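Hemolysin (PDB 3HVN) is a secreted toxin that probably binds cholesterol in host membranes, inserts into them and assembles into oligomeric pores that lyse the cell. Local coordinates at residues 314-322 / 334-345; 162-173 / 351-359. The protein carries 1 engineered substitution. One frame throughout, in Å; residues are numbered along the deposited sequence.

Interaction 1: residues 314-322 / 334-345; sequences LKNTSFSAY and VVSGNIETLKKI
Phe319 and Gly337 face each other in an antiparallel beta hairpin, strands 318-324 and 333-338, whose second strand runs straight into helix 339-350. Four backbone bonds join the two hydrogen-bonded pairs, among them Phe319 N to Gly337 O (2.8 Å), and the short axes run at 169°. The Phe319 side chain ties strand to helix. Its CG lies between the backbone N and the carbonyl carbon (chi1 88°), which brings the ring beside the backbone of Gly337. From the start, Phe319 CB meets Leu342 CD2 at 3.9 Å. Phe319 CG is 3.7 Å from Leu342 CB, which sits over the ring centre in a CH-pi contact, 3.4 Å from the centroid; the backbone N of Gly337 lies over the opposite face. Along one flank Phe319 CD1 and CE1 run beside Leu342 CD1, which is 3.6 Å from Phe319 CE1. Along the other, CD2 and CE2 approach the carbonyl oxygen of Asn338, and Phe319 CE2 has Thr341 CB at the ring edge, 3.7 Å away. The tip, CZ, reaches toward Val335 CG1 and Ile345 CD1; Ile345 itself touches a bound hexafluoropropanol. On the other face of the sheet, Ser318 OG bonds to Glu283 O and Ser320 OG to Leu208 O. In relatives such as perfringolysin O, the equivalent of strand 333-338 caps the sheet edge in the monomer and moves off on oligomerisation. Where strand gives way to helix, Leu314 CD2 meets Ile339 CD1 at 3.8 Å.

Interaction 2: residues 162-173 / 351-359; sequences LSKWNNTYAGEY and RYGKLNLGV. Engineered in segment 351-359: Leu357 (natural residue Pro).
The last turn of helix 151-166 and the loop that follows pack, through Leu162, Asn166 and residues 171-173, against the connection that leads from helix 339-350 to strand 359-367. Leu355 is the inner contact. Its CG stands anti to the backbone N (chi1 -173°), and the branch this directs toward the helix sets CD1 3.9 Å from Leu162 CD2 and beside Asn166 OD1. Leu162 sends its other methyl, CD1, to CD2 of the engineered Leu357, also at 3.9 Å. The two leucines Leu162 and Leu355 both rest on Tyr232, so the helix end and the connection pack together against strand 221-236 of the large antiparallel sheet of the cytolysin fold. The amides of Asn166 and Asn356 are turned 54° apart, and although Asn166 ND2 lies 3.0 Å from Asn356 OD1, the angle is too poor for a hydrogen bond. Further out, Leu355 N gives a weak bond to Glu172 O (2.7 Å). Tyr173 and Lys354 lie alongside each other, pointing the same way: Lys354 CB sits over one ring face, offset toward the rim, 4.1 Å from the centroid. A bend at chi3 (60°) then carries the lysine chain along the ring, and NZ hydrogen-bonds to Tyr173 OH at 3.2 Å.

In the fold
Helix 339-350 connects the two contacts: its first turns belong to interaction 1, and the loop leaving its far end supplies one side of interaction 2. Their nearest atoms are about 7 Å apart, and a bound hexafluoropropanol lies close to Ile345 of the first and about 6 Å from the Tyr352 side chain of the second. Interaction 1, the more buried and nearer the centre of the chain, links neighbours in sequence by regular strand pairing and one phenylalanine ring packed on the helix. Interaction 2, 32 Å from that centre, joins segments 178 residues apart, with leucines inside and amides, a lysine and a phenol outside. Its backbone pairing is a single weak bond.

Interaction 1: residues 314-322 / 334-345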
loop_
_atom_site.group_PDB
_atom_site.type_symbol
_atom_site.label_atom_id
_atom_site.label_comp_id
_atom_site.label_asym_id
_atom_site.label_seq_id
_atom_site.Cartn_x
_atom_site.Cartn_y
_atom_site.Cartn_z
ATOM N N LEU A 314 4.008 11.872 -9.181
ATOM C CA LEU A 314 3.901 11.114 -10.420
ATOM C C LEU A 314 5.059 11.437 -11.352
ATOM O O LEU A 314 5.430 10.627 -12.199
ATOM C CB LEU A 314 2.566 11.388 -11.113
ATOM C CG LEU A 314 1.343 10.737 -10.468
ATOM C CD1 LEU A 314 0.091 11.014 -11.286
ATOM C CD2 LEU A 314 1.569 9.243 -10.318
ATOM N N LYS A 315 5.623 12.630 -11.198
ATOM C CA LYS A 315 6.822 12.986 -11.942
ATOM C C LYS A 315 8.049 12.433 -11.227
ATOM O O LYS A 315 9.158 12.451 -11.762
ATOM C CB LYS A 315 6.928 14.502 -12.113
ATOM C CG LYS A 315 5.831 15.093 -12.984
ATOM C CD LYS A 315 5.739 14.365 -14.316
ATOM C CE LYS A 315 4.573 14.872 -15.148
ATOM N NZ LYS A 315 4.439 14.126 -16.429
ATOM N N ASN A 316 7.836 11.934 -10.013
ATOM C CA ASN A 316 8.903 11.324 -9.230
ATOM C C ASN A 316 8.582 9.880 -8.851
ATOM O O ASN A 316 9.093 9.363 -7.857
ATOM C CB ASN A 316 9.181 12.147 -7.970
ATOM C CG ASN A 316 9.699 13.537 -8.285
ATOM O OD1 ASN A 316 10.235 13.784 -9.366
ATOM N ND2 ASN A 316 9.546 14.454 -7.336
ATOM N N THR A 317 7.734 9.235 -9.646
ATOM C CA THR A 317 7.340 7.852 -9.386
ATOM C C THR A 317 8.222 6.848 -10.121
ATOM O O THR A 317 8.019 6.571 -11.311
ATOM C CB THR A 317 5.869 7.591 -9.763
ATOM O OG1 THR A 317 5.481 8.480 -10.815
ATOM C CG2 THR A 317 4.959 7.815 -8.569
ATOM N N SER A 318 9.198 6.303 -9.400
ATOM C CA SER A 318 10.058 5.263 -9.953
ATOM C C SER A 318 9.564 3.902 -9.485
ATOM O O SER A 318 9.407 3.669 -8.286
ATOM C CB SER A 318 11.516 5.487 -9.547
ATOM O OG SER A 318 11.618 5.891 -8.194
ATOM N N PHE A 319 9.311 3.004 -10.432
ATOM C CA PHE A 319 8.670 1.737 -10.105
ATOM C C PHE A 319 9.512 0.524 -10.483
ATOM O O PHE A 319 10.481 0.628 -11.235
ATOM C CB PHE A 319 7.308 1.641 -10.794
ATOM C CG PHE A 319 7.372 1.068 -12.181
ATOM C CD1 PHE A 319 7.012 -0.248 -12.417
ATOM C CD2 PHE A 319 7.798 1.843 -13.247
ATOM C CE1 PHE A 319 7.071 -0.781 -13.691
ATOM C CE2 PHE A 319 7.861 1.315 -14.524
ATOM C CZ PHE A 319 7.496 0.002 -14.745
ATOM N N SER A 320 9.121 -0.628 -9.949
ATOM C CA SER A 320 9.721 -1.904 -10.317
ATOM C C SER A 320 8.673 -2.997 -10.151
ATOM O O SER A 320 8.163 -3.219 -9.051
ATOM C CB SER A 320 10.947 -2.199 -9.454
ATOM O OG SER A 320 10.583 -2.394 -8.100
ATOM N N ALA A 321 8.349 -3.677 -11.246
ATOM C CA ALA A 321 7.251 -4.635 -11.242
ATOM C C ALA A 321 7.681 -6.065 -11.555
ATOM O O ALA A 321 8.497 -6.306 -12.447
ATOM C CB ALA A 321 6.156 -4.188 -12.204
ATOM N N TYR A 322 7.118 -7.006 -10.803
ATOM C CA TYR A 322 7.295 -8.428 -11.059
ATOM C C TYR A 322 5.983 -8.979 -11.604
ATOM O O TYR A 322 4.985 -9.050 -10.885
ATOM C CB TYR A 322 7.677 -9.156 -9.769
ATOM C CG TYR A 322 7.802 -10.657 -9.910
ATOM C CD1 TYR A 322 6.687 -11.478 -9.819
ATOM C CD2 TYR A 322 9.038 -11.252 -10.124
ATOM C CE1 TYR A 322 6.797 -12.850 -9.945
ATOM C CE2 TYR A 322 9.158 -12.623 -10.250
ATOM C CZ TYR A 322 8.035 -13.418 -10.160
ATOM O OH TYR A 322 8.150 -14.783 -10.284
ATOM N N VAL A 334 10.525 -9.192 -14.870
ATOM C CA VAL A 334 10.787 -8.090 -13.952
ATOM C C VAL A 334 11.110 -6.819 -14.728
ATOM O O VAL A 334 12.001 -6.813 -15.578
ATOM C CB VAL A 334 11.963 -8.407 -13.011
ATOM C CG1 VAL A 334 12.297 -7.196 -12.153
ATOM C CG2 VAL A 334 11.638 -9.614 -12.144
ATOM N N VAL A 335 10.387 -5.743 -14.437
ATOM C CA VAL A 335 10.603 -4.482 -15.141
ATOM C C VAL A 335 10.683 -3.285 -14.200
ATOM O O VAL A 335 9.693 -2.906 -13.576
ATOM C CB VAL A 335 9.500 -4.214 -16.180
ATOM C CG1 VAL A 335 9.747 -2.883 -16.875
ATOM C CG2 VAL A 335 9.431 -5.346 -17.192
ATOM N N SER A 336 11.869 -2.693 -14.105
ATOM C CA SER A 336 12.055 -1.470 -13.339
ATOM C C SER A 336 12.045 -0.278 -14.286
ATOM O O SER A 336 12.488 -0.387 -15.430
ATOM C CB SER A 336 13.373 -1.516 -12.565
ATOM O OG SER A 336 13.416 -2.630 -11.692
ATOM N N GLY A 337 11.537 0.857 -13.817
ATOM C CA GLY A 337 11.484 2.045 -14.649
ATOM C C GLY A 337 10.697 3.200 -14.065
ATOM O O GLY A 337 10.669 3.408 -12.850
ATOM N N ASN A 338 10.045 3.952 -14.947
ATOM C CA ASN A 338 9.373 5.186 -14.566
ATOM C C ASN A 338 7.850 5.086 -14.627
ATOM O O ASN A 338 7.294 4.193 -15.274
ATOM C CB ASN A 338 9.857 6.337 -15.454
ATOM C CG ASN A 338 9.625 7.698 -14.829
ATOM O OD1 ASN A 338 9.201 7.805 -13.678
ATOM N ND2 ASN A 338 9.907 8.751 -15.589
ATOM N N ILE A 339 7.187 6.010 -13.935
ATOM C CA ILE A 339 5.730 6.116 -13.955
ATOM C C ILE A 339 5.112 5.788 -15.318
ATOM O O ILE A 339 4.311 4.859 -15.435
ATOM C CB ILE A 339 5.272 7.522 -13.529
ATOM C CG1 ILE A 339 3.773 7.696 -13.779
ATOM C CG2 ILE A 339 6.076 8.595 -14.255
ATOM C CD1 ILE A 339 2.901 6.784 -12.941
ATOM N N GLU A 340 5.477 6.554 -16.343
ATOM C CA GLU A 340 4.921 6.350 -17.679
ATOM C C GLU A 340 5.120 4.908 -18.130
ATOM O O GLU A 340 4.174 4.242 -18.565
ATOM C CB GLU A 340 5.565 7.299 -18.694
ATOM C CG GLU A 340 5.642 8.749 -18.252
ATOM C CD GLU A 340 6.871 9.037 -17.411
ATOM O OE1 GLU A 340 7.717 8.130 -17.264
ATOM O OE2 GLU A 340 6.991 10.169 -16.898
ATOM N N THR A 341 6.358 4.437 -18.026
ATOM C CA THR A 341 6.687 3.060 -18.367
ATOM C C THR A 341 5.741 2.106 -17.647
ATOM O O THR A 341 5.299 1.105 -18.218
ATOM C CB THR A 341 8.141 2.718 -17.990
ATOM O OG1 THR A 341 9.024 3.708 -18.533
ATOM C CG2 THR A 341 8.523 1.357 -18.542
ATOM N N LEU A 342 5.428 2.425 -16.395
ATOM C CA LEU A 342 4.478 1.628 -15.627
ATOM C C LEU A 342 3.077 1.693 -16.238
ATOM O O LEU A 342 2.433 0.661 -16.459
ATOM C CB LEU A 342 4.441 2.076 -14.165
ATOM C CG LEU A 342 3.435 1.345 -13.271
ATOM C CD1 LEU A 342 3.578 -0.169 -13.384
ATOM C CD2 LEU A 342 3.575 1.789 -11.824
ATOM N N LYS A 343 2.609 2.908 -16.505
ATOM C CA LYS A 343 1.310 3.097 -17.142
ATOM C C LYS A 343 1.217 2.248 -18.407
ATOM O O LYS A 343 0.393 1.329 -18.508
ATOM C CB LYS A 343 1.095 4.569 -17.497
ATOM C CG LYS A 343 1.100 5.523 -16.315
ATOM C CD LYS A 343 1.034 6.961 -16.799
ATOM C CE LYS A 343 0.907 7.926 -15.640
ATOM N NZ LYS A 343 0.975 9.340 -16.090
ATOM N N LYS A 344 2.080 2.562 -19.369
ATOM C CA LYS A 344 2.095 1.856 -20.641
ATOM C C LYS A 344 2.337 0.361 -20.454
ATOM O O LYS A 344 1.925 -0.445 -21.282
ATOM C CB LYS A 344 3.150 2.455 -21.574
ATOM C CG LYS A 344 2.863 3.891 -21.986
ATOM C CD LYS A 344 3.848 4.368 -23.039
ATOM C CE LYS A 344 3.515 5.776 -23.500
ATOM N NZ LYS A 344 4.422 6.246 -24.581
ATOM N N ILE A 345 2.999 -0.010 -19.362
ATOM C CA ILE A 345 3.275 -1.418 -19.110
ATOM C C ILE A 345 2.018 -2.145 -18.649
ATOM O O ILE A 345 1.754 -3.267 -19.081
ATOM C CB ILE A 345 4.423 -1.619 -18.092
ATOM C CG1 ILE A 345 5.299 -2.800 -18.508
ATOM C CG2 ILE A 345 3.885 -1.822 -16.685
ATOM C CD1 ILE A 345 6.403 -3.109 -17.523
#

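Interaction 2: residues 162-173 / 351-359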
loop_
_atom_site.group_PDB
_atom_site.type_symbol
_atom_site.label_atom_id
_atom_site.label_comp_id
_atom_site.label_asym_id
_atom_site.label_seq_id
_atom_site.Cartn_x
_atom_site.Cartn_y
_atom_site.Cartn_z
ATOM N N LEU A 162 -11.835 -24.216 -22.352
ATOM C CA LEU A 162 -11.263 -23.047 -23.012
ATOM C C LEU A 162 -11.354 -23.153 -24.530
ATOM O O LEU A 162 -11.543 -22.152 -25.219
ATOM C CB LEU A 162 -9.806 -22.852 -22.588
ATOM C CG LEU A 162 -9.562 -22.463 -21.129
ATOM C CD1 LEU A 162 -8.073 -22.451 -20.820
ATOM C CD2 LEU A 162 -10.188 -21.112 -20.823
ATOM N N SER A 163 -11.215 -24.369 -25.048
ATOM C CA SER A 163 -11.306 -24.600 -26.484
ATOM C C SER A 163 -12.742 -24.412 -26.958
ATOM O O SER A 163 -12.985 -23.795 -27.995
ATOM C CB SER A 163 -10.808 -26.001 -26.843
ATOM O OG SER A 163 -11.712 -26.995 -26.395
ATOM N N LYS A 164 -13.690 -24.946 -26.195
ATOM C CA LYS A 164 -15.101 -24.772 -26.512
ATOM C C LYS A 164 -15.492 -23.302 -26.404
ATOM O O LYS A 164 -16.440 -22.853 -27.048
ATOM C CB LYS A 164 -15.977 -25.621 -25.588
ATOM C CG LYS A 164 -17.461 -25.545 -25.909
ATOM C CD LYS A 164 -18.284 -26.410 -24.968
ATOM C CE LYS A 164 -19.764 -26.327 -25.302
ATOM N NZ LYS A 164 -20.590 -27.166 -24.390
ATOM N N TRP A 165 -14.754 -22.557 -25.587
ATOM C CA TRP A 165 -15.010 -21.130 -25.419
ATOM C C TRP A 165 -14.416 -20.300 -26.556
ATOM O O TRP A 165 -15.106 -19.486 -27.166
ATOM C CB TRP A 165 -14.480 -20.640 -24.069
ATOM C CG TRP A 165 -15.342 -21.037 -22.911
ATOM C CD1 TRP A 165 -15.298 -22.212 -22.220
ATOM C CD2 TRP A 165 -16.379 -20.256 -22.305
ATOM N NE1 TRP A 165 -16.243 -22.213 -21.223
ATOM C CE2 TRP A 165 -16.920 -21.022 -21.254
ATOM C CE3 TRP A 165 -16.904 -18.983 -22.550
ATOM C CZ2 TRP A 165 -17.958 -20.559 -20.449
ATOM C CZ3 TRP A 165 -17.934 -18.525 -21.750
ATOM C CH2 TRP A 165 -18.450 -19.311 -20.713
ATOM N N ASN A 166 -13.134 -20.513 -26.837
ATOM C CA ASN A 166 -12.444 -19.764 -27.883
ATOM C C ASN A 166 -12.864 -20.186 -29.288
ATOM O O ASN A 166 -12.729 -19.419 -30.241
ATOM C CB ASN A 166 -10.928 -19.903 -27.731
ATOM C CG ASN A 166 -10.412 -19.292 -26.444
ATOM O OD1 ASN A 166 -11.155 -18.636 -25.713
ATOM N ND2 ASN A 166 -9.132 -19.502 -26.159
ATOM N N ASN A 167 -13.373 -21.408 -29.407
ATOM C CA ASN A 167 -13.766 -21.956 -30.700
ATOM C C ASN A 167 -14.749 -21.064 -31.456
ATOM O O ASN A 167 -14.696 -20.969 -32.682
ATOM C CB ASN A 167 -14.357 -23.358 -30.528
ATOM C CG ASN A 167 -14.653 -24.033 -31.853
ATOM O OD1 ASN A 167 -14.114 -23.651 -32.893
ATOM N ND2 ASN A 167 -15.510 -25.045 -31.822
ATOM N N THR A 168 -15.644 -20.412 -30.721
ATOM C CA THR A 168 -16.659 -19.563 -31.334
ATOM C C THR A 168 -16.700 -18.170 -30.713
ATOM O O THR A 168 -16.706 -17.165 -31.423
ATOM C CB THR A 168 -18.060 -20.201 -31.237
ATOM O OG1 THR A 168 -18.086 -21.420 -31.989
ATOM C CG2 THR A 168 -19.116 -19.252 -31.782
ATOM N N TYR A 169 -16.730 -18.117 -29.385
ATOM C CA TYR A 169 -16.805 -16.845 -28.671
ATOM C C TYR A 169 -15.622 -15.936 -28.992
ATOM O O TYR A 169 -14.479 -16.387 -29.058
ATOM C CB TYR A 169 -16.896 -17.080 -27.162
ATOM C CG TYR A 169 -16.717 -15.827 -26.334
ATOM C CD1 TYR A 169 -17.591 -14.756 -26.463
ATOM C CD2 TYR A 169 -15.680 -15.719 -25.418
ATOM C CE1 TYR A 169 -17.434 -13.610 -25.707
ATOM C CE2 TYR A 169 -15.516 -14.576 -24.657
ATOM C CZ TYR A 169 -16.395 -13.526 -24.806
ATOM O OH TYR A 169 -16.236 -12.386 -24.052
ATOM N N ALA A 170 -15.910 -14.654 -29.190
ATOM C CA ALA A 170 -14.875 -13.670 -29.479
ATOM C C ALA A 170 -14.165 -13.239 -28.201
ATOM O O ALA A 170 -14.310 -12.103 -27.752
ATOM C CB ALA A 170 -15.473 -12.465 -30.187
ATOM N N GLY A 171 -13.399 -14.157 -27.618
ATOM C CA GLY A 171 -12.677 -13.877 -26.391
ATOM C C GLY A 171 -11.305 -14.520 -26.362
ATOM O O GLY A 171 -10.846 -14.975 -25.314
ATOM N N GLU A 172 -10.649 -14.558 -27.516
ATOM C CA GLU A 172 -9.307 -15.121 -27.613
ATOM C C GLU A 172 -8.276 -14.197 -26.969
ATOM O O GLU A 172 -7.769 -14.481 -25.885
ATOM C CB GLU A 172 -8.939 -15.399 -29.073
ATOM C CG GLU A 172 -9.227 -14.247 -30.023
ATOM C CD GLU A 172 -8.464 -14.365 -31.328
ATOM O OE1 GLU A 172 -7.843 -15.423 -31.562
ATOM O OE2 GLU A 172 -8.483 -13.397 -32.118
ATOM N N TYR A 173 -7.970 -13.093 -27.643
ATOM C CA TYR A 173 -7.030 -12.110 -27.121
ATOM C C TYR A 173 -7.755 -11.015 -26.347
ATOM O O TYR A 173 -8.032 -9.941 -26.883
ATOM C CB TYR A 173 -6.207 -11.495 -28.256
ATOM C CG TYR A 173 -5.015 -12.328 -28.675
ATOM C CD1 TYR A 173 -5.142 -13.332 -29.624
ATOM C CD2 TYR A 173 -3.761 -12.105 -28.122
ATOM C CE1 TYR A 173 -4.054 -14.094 -30.009
ATOM C CE2 TYR A 173 -2.668 -12.859 -28.500
ATOM C CZ TYR A 173 -2.819 -13.852 -29.443
ATOM O OH TYR A 173 -1.731 -14.606 -29.821
ATOM N N ARG A 351 -4.745 -5.550 -21.943
ATOM C CA ARG A 351 -5.486 -6.016 -23.112
ATOM C C ARG A 351 -4.577 -6.380 -24.286
ATOM O O ARG A 351 -4.957 -6.231 -25.449
ATOM C CB ARG A 351 -6.520 -4.971 -23.532
ATOM C CG ARG A 351 -6.121 -3.542 -23.202
ATOM C CD ARG A 351 -7.346 -2.651 -23.105
ATOM N NE ARG A 351 -7.065 -1.403 -22.401
ATOM C CZ ARG A 351 -8.000 -0.578 -21.939
ATOM N NH1 ARG A 351 -9.284 -0.868 -22.101
ATOM N NH2 ARG A 351 -7.650 0.535 -21.310
ATOM N N TYR A 352 -3.381 -6.868 -23.974
ATOM C CA TYR A 352 -2.429 -7.285 -24.996
ATOM C C TYR A 352 -2.148 -8.778 -24.867
ATOM O O TYR A 352 -1.648 -9.412 -25.796
ATOM C CB TYR A 352 -1.129 -6.489 -24.865
ATOM C CG TYR A 352 -0.260 -6.501 -26.103
ATOM C CD1 TYR A 352 -0.325 -5.470 -27.029
ATOM C CD2 TYR A 352 0.629 -7.541 -26.343
ATOM C CE1 TYR A 352 0.467 -5.473 -28.161
ATOM C CE2 TYR A 352 1.424 -7.554 -27.473
ATOM C CZ TYR A 352 1.340 -6.516 -28.378
ATOM O OH TYR A 352 2.130 -6.522 -29.505
ATOM N N GLY A 353 -2.478 -9.334 -23.706
ATOM C CA GLY A 353 -2.287 -10.750 -23.456
ATOM C C GLY A 353 -3.289 -11.598 -24.214
ATOM O O GLY A 353 -3.774 -11.202 -25.273
ATOM N N LYS A 354 -3.602 -12.769 -23.670
ATOM C CA LYS A 354 -4.547 -13.675 -24.314
ATOM C C LYS A 354 -5.363 -14.464 -23.296
ATOM O O LYS A 354 -5.176 -14.322 -22.088
ATOM C CB LYS A 354 -3.812 -14.633 -25.255
ATOM C CG LYS A 354 -2.853 -15.579 -24.553
ATOM C CD LYS A 354 -2.120 -16.463 -25.551
ATOM C CE LYS A 354 -1.307 -15.631 -26.531
ATOM N NZ LYS A 354 -0.598 -16.481 -27.528
ATOM N N LEU A 355 -6.271 -15.295 -23.797
ATOM C CA LEU A 355 -7.128 -16.112 -22.947
ATOM C C LEU A 355 -6.898 -17.593 -23.229
ATOM O O LEU A 355 -7.211 -18.448 -22.399
ATOM C CB LEU A 355 -8.600 -15.746 -23.162
ATOM C CG LEU A 355 -9.658 -16.380 -22.252
ATOM C CD1 LEU A 355 -10.119 -17.735 -22.778
ATOM C CD2 LEU A 355 -9.155 -16.488 -20.817
ATOM N N ASN A 356 -6.347 -17.886 -24.403
ATOM C CA ASN A 356 -6.071 -19.259 -24.811
ATOM C C ASN A 356 -5.598 -20.122 -23.647
ATOM O O ASN A 356 -6.213 -21.138 -23.326
ATOM C CB ASN A 356 -5.038 -19.287 -25.940
ATOM C CG ASN A 356 -5.527 -18.592 -27.196
ATOM O OD1 ASN A 356 -6.711 -18.277 -27.325
ATOM N ND2 ASN A 356 -4.615 -18.351 -28.131
ATOM N N LEU A 357 -4.505 -19.705 -23.015
ATOM C CA LEU A 357 -3.960 -20.416 -21.864
ATOM C C LEU A 357 -3.249 -19.458 -20.914
ATOM O O LEU A 357 -2.242 -18.848 -21.273
ATOM C CB LEU A 357 -2.997 -21.515 -22.318
ATOM C CG LEU A 357 -3.599 -22.709 -23.060
ATOM C CD1 LEU A 357 -2.504 -23.604 -23.619
ATOM C CD2 LEU A 357 -4.528 -23.496 -22.149
ATOM N N GLY A 358 -3.778 -19.331 -19.701
ATOM C CA GLY A 358 -3.191 -18.459 -18.701
ATOM C C GLY A 358 -2.428 -19.229 -17.641
ATOM O O GLY A 358 -2.316 -20.453 -17.711
ATOM N N VAL A 359 -1.902 -18.511 -16.654
ATOM C CA VAL A 359 -1.144 -19.136 -15.576
ATOM C C VAL A 359 -1.841 -18.899 -14.239
ATOM O O VAL A 359 -2.434 -17.841 -14.024
ATOM C CB VAL A 359 0.305 -18.595 -15.520
ATOM C CG1 VAL A 359 0.377 -17.343 -14.660
ATOM C CG2 VAL A 359 1.258 -19.660 -14.995
#